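PDB 6YXQ: activating signal cointegrator 1 complex subunit 2 from Homo sapiens, which recruits ASCC3 and ALKBH3 to sites of DNA damage by binding polyubiquitinated proteins and takes part in rescue of stalled ribosomes. Local coordinates for residues E57-R62 / V117-R122; K93-Y98 / F128-R133; E325-I330 / Q356-L361; F279-A284 / L362-F367. All blocks are in the same frame, centred on the assembly; numbering follows the deposited sequence.

In the fold
The four contacts fall into two pairs at opposite sides of the chain's centre in this mainly helical N-terminal part of the protein. Contacts 1 and 2, with centres about 16 Å apart, share helix 114-135, and their segments alternate along the chain, so that helices 53-75 and 89-101 are both fastened to it. Contacts 3 and 4 come later, with centres about 8 Å apart, and touch each other through F327, L361, A284 and F367; the segments of contact 3 lie between those of contact 4. Some 35 to 44 Å separate the centres of the two pairs. The ASCC3 chain reaches the first pair but not the second, which holds together a helical core of ASCC2's own.

Contact 1 (E57-R62 / V117-R122); sequences EEYLER and VDMQKR
Y59 reaches from helix 53-75 to helix 114-135 with its hydroxyl leading, and it is this OH, not the ring, that meets both M119 and Q120. Y59 OH lies 3.9 Å from M119 CG, in the first part of a selenomethionine side chain that bends further along. Q120 brings its CG and the start of its amide to the same oxygen, and Q120 OE1 is 3.3 Å from Y59 OH. Ring and amide planes stand 82° apart, so the two flat groups do not stack. A tyrosine suits this place because its rigid ring spans the gap while its polar end arrives beside an amide. With CG turned away from the backbone N (chi1 156°), the ring is directed at the facing helix.

Further out, Q120 OE1 takes a hydrogen bond from the hydroxyl of Y44, which ties the amide to the segment before helix 53-75. On the outer side of that helix E57, E61 and R62 form salt bridges with K117, R37 and D32 of the ASCC3 chain. Y59 also lies on V116 and P47, L60 packs on E115, and M119, flexible and apolar, continues past the tyrosine to T64 and A67, one to two turns further along helix 53-75. Helix 114-135 thus lies against helix 53-75 through long side chains, with the loop before helix 53-75 and the ASCC3 chain alongside.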
# COMPACT_ATOMS: atom_id res chain seq x y z
N GLU B 57 7.11 16.44 -11.69
CA GLU B 57 7.70 15.63 -12.77
C GLU B 57 8.82 14.74 -12.25
O GLU B 57 9.05 13.65 -12.79
CB GLU B 57 8.18 16.54 -13.91
CG GLU B 57 9.44 17.36 -13.69
CD GLU B 57 9.89 18.01 -14.98
OE1 GLU B 57 8.99 18.44 -15.74
OE2 GLU B 57 11.11 18.07 -15.27
N GLU B 58 9.52 15.17 -11.19
CA GLU B 58 10.45 14.27 -10.52
C GLU B 58 9.71 13.04 -9.99
O GLU B 58 10.10 11.88 -10.24
CB GLU B 58 11.17 14.98 -9.38
CG GLU B 58 11.85 16.31 -9.75
CD GLU B 58 12.77 16.82 -8.64
OE1 GLU B 58 13.09 16.03 -7.72
OE2 GLU B 58 13.17 18.01 -8.69
N TYR B 59 8.62 13.29 -9.24
CA TYR B 59 7.79 12.19 -8.77
C TYR B 59 7.32 11.34 -9.94
O TYR B 59 7.31 10.11 -9.84
CB TYR B 59 6.59 12.70 -7.98
CG TYR B 59 5.44 11.72 -7.99
CD1 TYR B 59 5.44 10.62 -7.14
CD2 TYR B 59 4.38 11.86 -8.89
CE1 TYR B 59 4.40 9.70 -7.17
CE2 TYR B 59 3.34 10.94 -8.92
CZ TYR B 59 3.35 9.87 -8.06
OH TYR B 59 2.33 8.95 -8.08
N LEU B 60 6.92 11.97 -11.05
CA LEU B 60 6.37 11.23 -12.18
C LEU B 60 7.40 10.30 -12.80
O LEU B 60 7.11 9.15 -13.12
CB LEU B 60 5.83 12.20 -13.23
CG LEU B 60 4.44 12.78 -12.96
CD1 LEU B 60 4.06 13.79 -14.03
CD2 LEU B 60 3.41 11.66 -12.89
N GLU B 61 8.63 10.80 -12.99
CA GLU B 61 9.71 9.96 -13.50
C GLU B 61 9.90 8.72 -12.64
O GLU B 61 9.83 7.57 -13.13
CB GLU B 61 11.00 10.80 -13.55
CG GLU B 61 12.05 10.30 -14.53
CD GLU B 61 13.39 11.00 -14.34
OE1 GLU B 61 14.04 11.32 -15.36
OE2 GLU B 61 13.80 11.22 -13.18
N ARG B 62 10.12 8.93 -11.33
CA ARG B 62 10.33 7.80 -10.43
C ARG B 62 9.14 6.84 -10.46
O ARG B 62 9.30 5.61 -10.56
CB ARG B 62 10.57 8.32 -9.01
CG ARG B 62 11.36 7.38 -8.14
CD ARG B 62 11.85 8.10 -6.90
NE ARG B 62 13.13 7.57 -6.44
CZ ARG B 62 14.30 8.17 -6.64
NH1 ARG B 62 15.42 7.63 -6.18
NH2 ARG B 62 14.35 9.33 -7.28
N VAL B 117 -2.88 11.57 -10.11
CA VAL B 117 -3.96 10.75 -9.57
C VAL B 117 -4.05 9.43 -10.32
O VAL B 117 -4.15 8.35 -9.71
CB VAL B 117 -5.29 11.53 -9.64
CG1 VAL B 117 -6.48 10.62 -9.33
CG2 VAL B 117 -5.23 12.73 -8.70
N ASP B 118 -4.01 9.49 -11.66
CA ASP B 118 -4.07 8.28 -12.47
C ASP B 118 -2.89 7.36 -12.18
O ASP B 118 -3.06 6.14 -12.02
CB ASP B 118 -4.10 8.67 -13.95
CG ASP B 118 -5.38 9.39 -14.34
OD1 ASP B 118 -6.44 9.09 -13.75
OD2 ASP B 118 -5.32 10.28 -15.22
N MSE B 119 -1.69 7.93 -12.09
CA MSE B 119 -0.49 7.18 -11.80
C MSE B 119 -0.56 6.53 -10.41
O MSE B 119 -0.20 5.36 -10.22
CB MSE B 119 0.72 8.10 -11.93
CG MSE B 119 2.03 7.42 -11.67
SE MSE B 119 2.06 5.76 -12.65
CE MSE B 119 3.82 5.88 -13.30
N GLN B 120 -1.04 7.29 -9.43
CA GLN B 120 -1.19 6.76 -8.08
C GLN B 120 -2.16 5.58 -8.06
O GLN B 120 -1.93 4.58 -7.37
CB GLN B 120 -1.65 7.86 -7.14
CG GLN B 120 -0.54 8.77 -6.68
CD GLN B 120 0.06 8.34 -5.37
OE1 GLN B 120 1.05 7.61 -5.33
NE2 GLN B 120 -0.55 8.79 -4.27
N LYS B 121 -3.26 5.68 -8.82
CA LYS B 121 -4.20 4.57 -8.92
C LYS B 121 -3.54 3.34 -9.54
O LYS B 121 -3.74 2.20 -9.07
CB LYS B 121 -5.41 5.00 -9.75
CG LYS B 121 -6.58 5.51 -8.93
CD LYS B 121 -7.59 6.25 -9.79
CE LYS B 121 -8.78 5.35 -10.14
NZ LYS B 121 -8.45 4.39 -11.24
N ARG B 122 -2.79 3.54 -10.62
CA ARG B 122 -2.04 2.45 -11.23
C ARG B 122 -1.18 1.74 -10.20
O ARG B 122 -1.21 0.51 -10.07
CB ARG B 122 -1.18 2.97 -12.39
CG ARG B 122 -1.83 2.89 -13.77
CD ARG B 122 -0.91 2.21 -14.79
NE ARG B 122 0.34 2.95 -15.00
CZ ARG B 122 1.44 2.40 -15.49
NH1 ARG B 122 2.53 3.14 -15.66
NH2 ARG B 122 1.47 1.12 -15.83

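Contact 2 (K93-Y98 / F128-R133); sequences KCLDSY and FLTFLR
L95 on helix 89-101 faces F131 on helix 114-135, the two helix segments running in broadly opposite senses with L95 CA and F131 CA 9.1 Å apart, a spacing that side chains must bridge. They do so by overlapping lengthwise, each reaching beyond the other's end. The far end of the phenylalanine ring reaches the root of the leucine, F131 CZ lying 4.0 Å from L95 CB, while one branch of the leucine comes back along the ring, with L95 CD2 3.8 Å from F131 CE2. The other branch serves the preceding residue: L95 CD1 is 4.3 Å from T130 CG2. A forked leucine is well suited to this double task, since its two methyls can be shared between a ring and a smaller neighbour.

T130 divides its own work in a similar way. The torsion at chi1 of -53° sets OG1 beside the backbone N, where it hydrogen-bonds to S126 O one turn back, and leaves CG2 for L95, while the T130 side chain also packs on L70, L73 and L74 of helix 53-75. The hydroxyl is therefore satisfied within its own helix, and a polar residue can be buried there at little cost. Across the contact itself no hydrogen bond forms: the two helices are joined by van der Waals contact and the exclusion of water, whereas the polar tie at D96 is directed elsewhere, to K164 and to R15 of the ASCC3 chain.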
# COMPACT_ATOMS: atom_id res chain seq x y z
N LYS B 93 12.56 -3.99 -1.47
CA LYS B 93 12.78 -2.67 -0.89
C LYS B 93 11.91 -1.62 -1.56
O LYS B 93 11.44 -0.68 -0.90
CB LYS B 93 14.26 -2.30 -0.97
CG LYS B 93 15.17 -3.39 -0.41
CD LYS B 93 16.41 -2.81 0.22
CE LYS B 93 16.85 -1.54 -0.48
NZ LYS B 93 18.27 -1.21 -0.16
N CYS B 94 11.65 -1.78 -2.86
CA CYS B 94 10.73 -0.88 -3.54
C CYS B 94 9.32 -1.00 -2.98
O CYS B 94 8.64 0.01 -2.74
CB CYS B 94 10.75 -1.17 -5.05
SG CYS B 94 9.42 -0.44 -6.04
N LEU B 95 8.86 -2.24 -2.76
CA LEU B 95 7.52 -2.43 -2.22
C LEU B 95 7.42 -1.91 -0.79
O LEU B 95 6.41 -1.29 -0.41
CB LEU B 95 7.13 -3.90 -2.30
CG LEU B 95 6.89 -4.46 -3.70
CD1 LEU B 95 7.12 -5.96 -3.75
CD2 LEU B 95 5.48 -4.13 -4.17
N ASP B 96 8.45 -2.15 0.02
CA ASP B 96 8.51 -1.57 1.36
C ASP B 96 8.43 -0.05 1.29
O ASP B 96 7.74 0.58 2.10
CB ASP B 96 9.78 -2.01 2.07
CG ASP B 96 9.74 -1.75 3.57
OD1 ASP B 96 9.53 -0.59 3.97
OD2 ASP B 96 9.92 -2.71 4.34
N SER B 97 9.14 0.56 0.33
CA SER B 97 9.11 2.01 0.16
C SER B 97 7.70 2.50 -0.10
O SER B 97 7.22 3.45 0.54
CB SER B 97 10.01 2.43 -1.00
OG SER B 97 11.16 1.60 -1.07
N TYR B 98 7.01 1.86 -1.05
CA TYR B 98 5.65 2.27 -1.36
C TYR B 98 4.75 2.14 -0.14
O TYR B 98 4.07 3.09 0.24
CB TYR B 98 5.09 1.47 -2.54
CG TYR B 98 3.65 1.82 -2.87
CD1 TYR B 98 3.34 2.90 -3.69
CD2 TYR B 98 2.59 1.08 -2.34
CE1 TYR B 98 2.02 3.23 -3.99
CE2 TYR B 98 1.27 1.41 -2.63
CZ TYR B 98 0.99 2.48 -3.45
OH TYR B 98 -0.32 2.80 -3.74
N PHE B 128 -1.24 -3.95 -4.81
CA PHE B 128 -2.14 -4.92 -4.20
C PHE B 128 -2.08 -6.26 -4.92
O PHE B 128 -2.08 -7.32 -4.28
CB PHE B 128 -3.58 -4.40 -4.20
CG PHE B 128 -4.56 -5.38 -3.64
CD1 PHE B 128 -4.61 -5.61 -2.27
CD2 PHE B 128 -5.41 -6.08 -4.46
CE1 PHE B 128 -5.51 -6.52 -1.74
CE2 PHE B 128 -6.31 -7.00 -3.94
CZ PHE B 128 -6.36 -7.22 -2.58
N LEU B 129 -2.02 -6.25 -6.26
CA LEU B 129 -2.01 -7.52 -6.99
C LEU B 129 -0.71 -8.29 -6.76
O LEU B 129 -0.72 -9.52 -6.65
CB LEU B 129 -2.25 -7.28 -8.48
CG LEU B 129 -3.58 -6.62 -8.81
CD1 LEU B 129 -3.44 -5.76 -10.04
CD2 LEU B 129 -4.68 -7.65 -8.99
N THR B 130 0.42 -7.57 -6.69
CA THR B 130 1.69 -8.22 -6.37
C THR B 130 1.62 -8.91 -5.01
O THR B 130 2.04 -10.06 -4.84
CB THR B 130 2.81 -7.19 -6.39
OG1 THR B 130 2.78 -6.49 -7.64
CG2 THR B 130 4.16 -7.86 -6.20
N PHE B 131 1.10 -8.20 -4.00
CA PHE B 131 1.03 -8.82 -2.69
C PHE B 131 0.05 -9.98 -2.66
O PHE B 131 0.29 -10.96 -1.94
CB PHE B 131 0.70 -7.77 -1.63
CG PHE B 131 1.91 -7.05 -1.13
CD1 PHE B 131 2.77 -7.67 -0.23
CD2 PHE B 131 2.25 -5.80 -1.62
CE1 PHE B 131 3.92 -7.03 0.21
CE2 PHE B 131 3.41 -5.15 -1.19
CZ PHE B 131 4.24 -5.77 -0.27
N LEU B 132 -1.02 -9.92 -3.46
CA LEU B 132 -1.89 -11.09 -3.61
C LEU B 132 -1.12 -12.28 -4.17
O LEU B 132 -1.25 -13.41 -3.67
CB LEU B 132 -3.06 -10.75 -4.53
CG LEU B 132 -4.38 -11.46 -4.26
CD1 LEU B 132 -5.43 -10.85 -5.15
CD2 LEU B 132 -4.31 -12.96 -4.49
N ARG B 133 -0.34 -12.05 -5.23
CA ARG B 133 0.41 -13.14 -5.83
C ARG B 133 1.33 -13.79 -4.81
O ARG B 133 1.42 -15.02 -4.74
CB ARG B 133 1.22 -12.65 -7.03
CG ARG B 133 1.51 -13.76 -8.01
CD ARG B 133 2.03 -13.25 -9.33
NE ARG B 133 2.17 -14.34 -10.28
CZ ARG B 133 2.80 -14.24 -11.45
NH1 ARG B 133 3.36 -13.09 -11.80
NH2 ARG B 133 2.87 -15.29 -12.25

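Contact 3 (E325-I330 / Q356-L361); sequences EIFHII and QIFSSL
F327 carries the contact with I357, F358 and L361, and its first torsion sets the geometry: at chi1 -173° the ring extends from helix 306-340 straight at the facing segment. On that side L361 adopts an unusual chi1 of 41°, its CG lying between the backbone N and the carbonyl carbon, which sends the isobutyl group toward the ring. L361 CD2 comes within 3.7 Å of F327 CE2 and nearly as close to CZ. I357 adds its short branch, with CG2 placed 4.0 Å from F327 CZ. F358 arrives at the rim instead: F358 CZ lies near the plane of the F327 ring, 4.2 Å from F327 CE1.

Phenylalanine fits here because one flat, rigid group can meet three separate side chains with its outer atoms. An alanine at F327 would take that ring away, which would probably open a gap between I357, F358 and L361 and deprive Y371 of its edge-to-face partner.

The serines between the apolar residues turn their hydroxyls back to the main chain. S359 OG donates to Q356 O, which also receives S360 N, and S360 OG donates to I357 O at 2.6 Å, the donor standing above the carbonyl plane. Polar groups at the C-terminal side of helix 348-359 are thus served locally. Between the two segments the contact is entirely apolar, so their attachment depends on complementary shape and buried hydrocarbon.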
# COMPACT_ATOMS: atom_id res chain seq x y z
N GLU B 325 -13.41 0.88 19.15
CA GLU B 325 -13.67 -0.24 18.26
C GLU B 325 -12.62 -1.33 18.42
O GLU B 325 -12.94 -2.52 18.42
CB GLU B 325 -13.76 0.25 16.82
CG GLU B 325 -14.93 1.19 16.59
CD GLU B 325 -15.05 1.69 15.17
OE1 GLU B 325 -14.01 1.86 14.50
OE2 GLU B 325 -16.20 1.91 14.72
N ILE B 326 -11.35 -0.93 18.58
CA ILE B 326 -10.30 -1.90 18.88
C ILE B 326 -10.62 -2.66 20.16
O ILE B 326 -10.56 -3.90 20.22
CB ILE B 326 -8.93 -1.19 18.96
CG1 ILE B 326 -8.52 -0.68 17.59
CG2 ILE B 326 -7.87 -2.12 19.51
CD1 ILE B 326 -7.36 0.28 17.62
N PHE B 327 -10.95 -1.90 21.22
CA PHE B 327 -11.31 -2.50 22.51
C PHE B 327 -12.40 -3.55 22.34
O PHE B 327 -12.27 -4.69 22.82
CB PHE B 327 -11.76 -1.41 23.48
CG PHE B 327 -12.01 -1.90 24.89
CD1 PHE B 327 -13.21 -2.51 25.23
CD2 PHE B 327 -11.05 -1.71 25.87
CE1 PHE B 327 -13.44 -2.95 26.53
CE2 PHE B 327 -11.28 -2.14 27.18
CZ PHE B 327 -12.47 -2.76 27.51
N HIS B 328 -13.47 -3.19 21.64
CA HIS B 328 -14.57 -4.13 21.51
C HIS B 328 -14.21 -5.32 20.63
O HIS B 328 -14.69 -6.43 20.89
CB HIS B 328 -15.82 -3.44 20.96
CG HIS B 328 -17.01 -4.33 20.96
ND1 HIS B 328 -17.51 -4.91 19.81
CD2 HIS B 328 -17.79 -4.78 21.98
CE1 HIS B 328 -18.55 -5.66 20.12
NE2 HIS B 328 -18.74 -5.60 21.43
N ILE B 329 -13.40 -5.12 19.60
CA ILE B 329 -12.99 -6.24 18.75
C ILE B 329 -12.25 -7.28 19.58
O ILE B 329 -12.52 -8.48 19.49
CB ILE B 329 -12.15 -5.74 17.56
CG1 ILE B 329 -13.01 -5.00 16.55
CG2 ILE B 329 -11.45 -6.88 16.86
CD1 ILE B 329 -12.21 -4.28 15.49
N ILE B 330 -11.32 -6.81 20.42
CA ILE B 330 -10.55 -7.73 21.27
C ILE B 330 -11.47 -8.43 22.26
O ILE B 330 -11.40 -9.66 22.45
CB ILE B 330 -9.42 -6.98 21.99
CG1 ILE B 330 -8.47 -6.34 20.99
CG2 ILE B 330 -8.67 -7.93 22.89
CD1 ILE B 330 -7.41 -5.49 21.64
N GLN B 356 -12.70 -9.61 34.73
CA GLN B 356 -11.42 -9.04 35.13
C GLN B 356 -11.10 -7.79 34.33
O GLN B 356 -10.69 -6.76 34.89
CB GLN B 356 -10.32 -10.09 34.95
CG GLN B 356 -8.93 -9.63 35.35
CD GLN B 356 -8.04 -10.79 35.75
OE1 GLN B 356 -8.46 -11.70 36.47
NE2 GLN B 356 -6.80 -10.77 35.28
N ILE B 357 -11.28 -7.86 33.01
CA ILE B 357 -11.00 -6.71 32.16
C ILE B 357 -11.77 -5.50 32.65
O ILE B 357 -11.22 -4.39 32.73
CB ILE B 357 -11.33 -7.03 30.69
CG1 ILE B 357 -10.30 -7.99 30.09
CG2 ILE B 357 -11.36 -5.75 29.86
CD1 ILE B 357 -10.63 -8.40 28.68
N PHE B 358 -13.05 -5.67 32.99
CA PHE B 358 -13.82 -4.49 33.39
C PHE B 358 -13.51 -4.03 34.81
O PHE B 358 -13.47 -2.82 35.09
CB PHE B 358 -15.31 -4.73 33.18
CG PHE B 358 -15.74 -4.53 31.76
CD1 PHE B 358 -16.03 -3.26 31.28
CD2 PHE B 358 -15.80 -5.60 30.88
CE1 PHE B 358 -16.41 -3.07 29.97
CE2 PHE B 358 -16.18 -5.41 29.56
CZ PHE B 358 -16.48 -4.15 29.11
N SER B 359 -13.25 -4.98 35.72
CA SER B 359 -12.82 -4.62 37.06
C SER B 359 -11.55 -3.78 37.03
O SER B 359 -11.35 -2.93 37.91
CB SER B 359 -12.59 -5.88 37.88
OG SER B 359 -11.44 -6.58 37.43
N SER B 360 -10.68 -4.00 36.04
CA SER B 360 -9.42 -3.26 36.01
C SER B 360 -9.58 -1.84 35.50
O SER B 360 -8.63 -1.05 35.60
CB SER B 360 -8.38 -4.00 35.16
OG SER B 360 -8.89 -4.36 33.88
N LEU B 361 -10.76 -1.46 34.99
CA LEU B 361 -10.95 -0.11 34.48
C LEU B 361 -12.22 0.54 35.01
O LEU B 361 -12.68 1.53 34.45
CB LEU B 361 -10.94 -0.09 32.95
CG LEU B 361 -11.66 -1.20 32.19
CD1 LEU B 361 -13.18 -1.08 32.29
CD2 LEU B 361 -11.23 -1.15 30.73

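Contact 4 (F279-A284 / L362-F367); sequences FCYRLA and LQEKRF
E364 and Y281 make the first touch on going along 362-367, just after L362, which leans away on Y398 and A402. The E364 carboxylate swings over on a bent chain and meets the tyrosine at its edge: E364 OE2 lies near the ring plane, 3.9 Å from Y281 CE1. At that edge the oxygen probably faces the weakly positive ring hydrogens; the carboxylate and ring planes are 66° apart. E364 is also the N-cap residue before helix 365-374 and the centre of an inverse gamma turn, in which K365 N makes a weak bond to Q363 O.

The next step is polar. The N-H groups of R366 and F367 both hydrogen-bond to OE2 of E288, an anchor on helix 279-300, and the arginine side chain forms salt bridges with E295 and D370.

F367 completes the contact. With CG opposite the backbone N (chi1 163°), its ring lies against A284, whose CB stands over one face in a CH-pi contact, 3.7 Å from the ring centroid and 21° off the normal. A residue as small as alanine suits so close an approach, the CA atoms of A284 and F367 being 6.2 Å apart. L283 CD1 adds apolar contact 4.2 Å from F367 CE1. A serine in place of F367 would probably leave the methyl of A284 without its aromatic cover and open a gap beside L283.

F367 also packs edge-to-face with F327, so the turn into helix 365-374 is set among helices 279-300, 306-340 and 394-408.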
# COMPACT_ATOMS: atom_id res chain seq x y z
N PHE B 279 -3.78 -5.18 26.67
CA PHE B 279 -4.04 -4.07 25.75
C PHE B 279 -5.32 -3.32 26.09
O PHE B 279 -5.33 -2.08 26.06
CB PHE B 279 -4.10 -4.59 24.31
CG PHE B 279 -3.82 -3.53 23.28
CD1 PHE B 279 -2.52 -3.21 22.93
CD2 PHE B 279 -4.86 -2.85 22.67
CE1 PHE B 279 -2.26 -2.22 21.99
CE2 PHE B 279 -4.61 -1.86 21.72
CZ PHE B 279 -3.30 -1.55 21.39
N CYS B 280 -6.40 -4.04 26.41
CA CYS B 280 -7.67 -3.39 26.75
C CYS B 280 -7.50 -2.36 27.86
O CYS B 280 -8.05 -1.26 27.78
CB CYS B 280 -8.71 -4.42 27.17
SG CYS B 280 -9.39 -5.42 25.85
N TYR B 281 -6.75 -2.71 28.91
CA TYR B 281 -6.53 -1.74 29.99
C TYR B 281 -5.62 -0.61 29.53
O TYR B 281 -5.84 0.56 29.88
CB TYR B 281 -5.95 -2.42 31.23
CG TYR B 281 -5.48 -1.41 32.26
CD1 TYR B 281 -6.39 -0.62 32.94
CD2 TYR B 281 -4.13 -1.22 32.51
CE1 TYR B 281 -5.98 0.32 33.87
CE2 TYR B 281 -3.70 -0.29 33.44
CZ TYR B 281 -4.63 0.48 34.11
OH TYR B 281 -4.21 1.42 35.03
N ARG B 282 -4.59 -0.93 28.75
CA ARG B 282 -3.63 0.09 28.36
C ARG B 282 -4.30 1.17 27.52
O ARG B 282 -4.06 2.37 27.73
CB ARG B 282 -2.46 -0.54 27.61
CG ARG B 282 -1.36 -1.05 28.54
CD ARG B 282 -0.74 0.08 29.34
NE ARG B 282 0.16 0.90 28.53
CZ ARG B 282 1.43 0.58 28.26
NH1 ARG B 282 1.94 -0.56 28.72
NH2 ARG B 282 2.18 1.39 27.53
N LEU B 283 -5.19 0.79 26.61
CA LEU B 283 -5.84 1.81 25.80
C LEU B 283 -6.94 2.51 26.56
O LEU B 283 -7.18 3.69 26.32
CB LEU B 283 -6.36 1.21 24.48
CG LEU B 283 -7.71 0.51 24.34
CD1 LEU B 283 -8.82 1.50 24.08
CD2 LEU B 283 -7.61 -0.46 23.19
N ALA B 284 -7.59 1.83 27.50
CA ALA B 284 -8.57 2.51 28.35
C ALA B 284 -7.91 3.61 29.17
O ALA B 284 -8.39 4.76 29.20
CB ALA B 284 -9.26 1.50 29.25
N LEU B 362 -12.82 -0.02 36.07
CA LEU B 362 -13.88 0.67 36.82
C LEU B 362 -13.61 2.15 37.05
O LEU B 362 -14.53 2.97 36.98
CB LEU B 362 -14.10 0.02 38.18
CG LEU B 362 -14.55 -1.44 38.22
CD1 LEU B 362 -14.58 -1.92 39.66
CD2 LEU B 362 -15.90 -1.57 37.57
N GLN B 363 -12.36 2.52 37.35
CA GLN B 363 -12.05 3.90 37.70
C GLN B 363 -11.93 4.83 36.49
O GLN B 363 -11.89 6.05 36.68
CB GLN B 363 -10.75 3.96 38.51
CG GLN B 363 -10.94 3.82 40.01
CD GLN B 363 -11.97 4.80 40.57
OE1 GLN B 363 -13.04 4.40 41.01
NE2 GLN B 363 -11.64 6.09 40.55
N GLU B 364 -11.90 4.29 35.27
CA GLU B 364 -11.71 5.10 34.07
C GLU B 364 -13.05 5.63 33.56
O GLU B 364 -13.55 5.24 32.50
CB GLU B 364 -10.99 4.29 33.00
CG GLU B 364 -9.93 3.36 33.54
CD GLU B 364 -8.77 4.09 34.16
OE1 GLU B 364 -8.60 5.30 33.89
OE2 GLU B 364 -8.01 3.46 34.94
N LYS B 365 -13.61 6.57 34.33
CA LYS B 365 -15.02 6.92 34.15
C LYS B 365 -15.29 7.58 32.80
O LYS B 365 -16.32 7.31 32.18
CB LYS B 365 -15.48 7.82 35.30
CG LYS B 365 -15.44 7.17 36.67
CD LYS B 365 -15.60 8.20 37.79
CE LYS B 365 -17.02 8.75 37.86
NZ LYS B 365 -17.20 9.74 38.96
N ARG B 366 -14.39 8.44 32.34
CA ARG B 366 -14.59 9.09 31.04
C ARG B 366 -14.54 8.08 29.91
O ARG B 366 -15.38 8.09 29.00
CB ARG B 366 -13.56 10.19 30.83
CG ARG B 366 -13.47 10.69 29.39
CD ARG B 366 -14.79 11.25 28.90
NE ARG B 366 -14.76 11.56 27.48
CZ ARG B 366 -14.50 12.77 26.99
NH1 ARG B 366 -14.26 13.78 27.82
NH2 ARG B 366 -14.48 12.96 25.68
N PHE B 367 -13.54 7.20 29.93
CA PHE B 367 -13.51 6.14 28.93
C PHE B 367 -14.72 5.23 29.06
O PHE B 367 -15.29 4.80 28.05
CB PHE B 367 -12.23 5.32 29.06
CG PHE B 367 -12.30 4.00 28.37
CD1 PHE B 367 -12.12 3.91 27.00
CD2 PHE B 367 -12.57 2.84 29.08
CE1 PHE B 367 -12.20 2.70 26.35
CE2 PHE B 367 -12.64 1.62 28.44
CZ PHE B 367 -12.46 1.55 27.08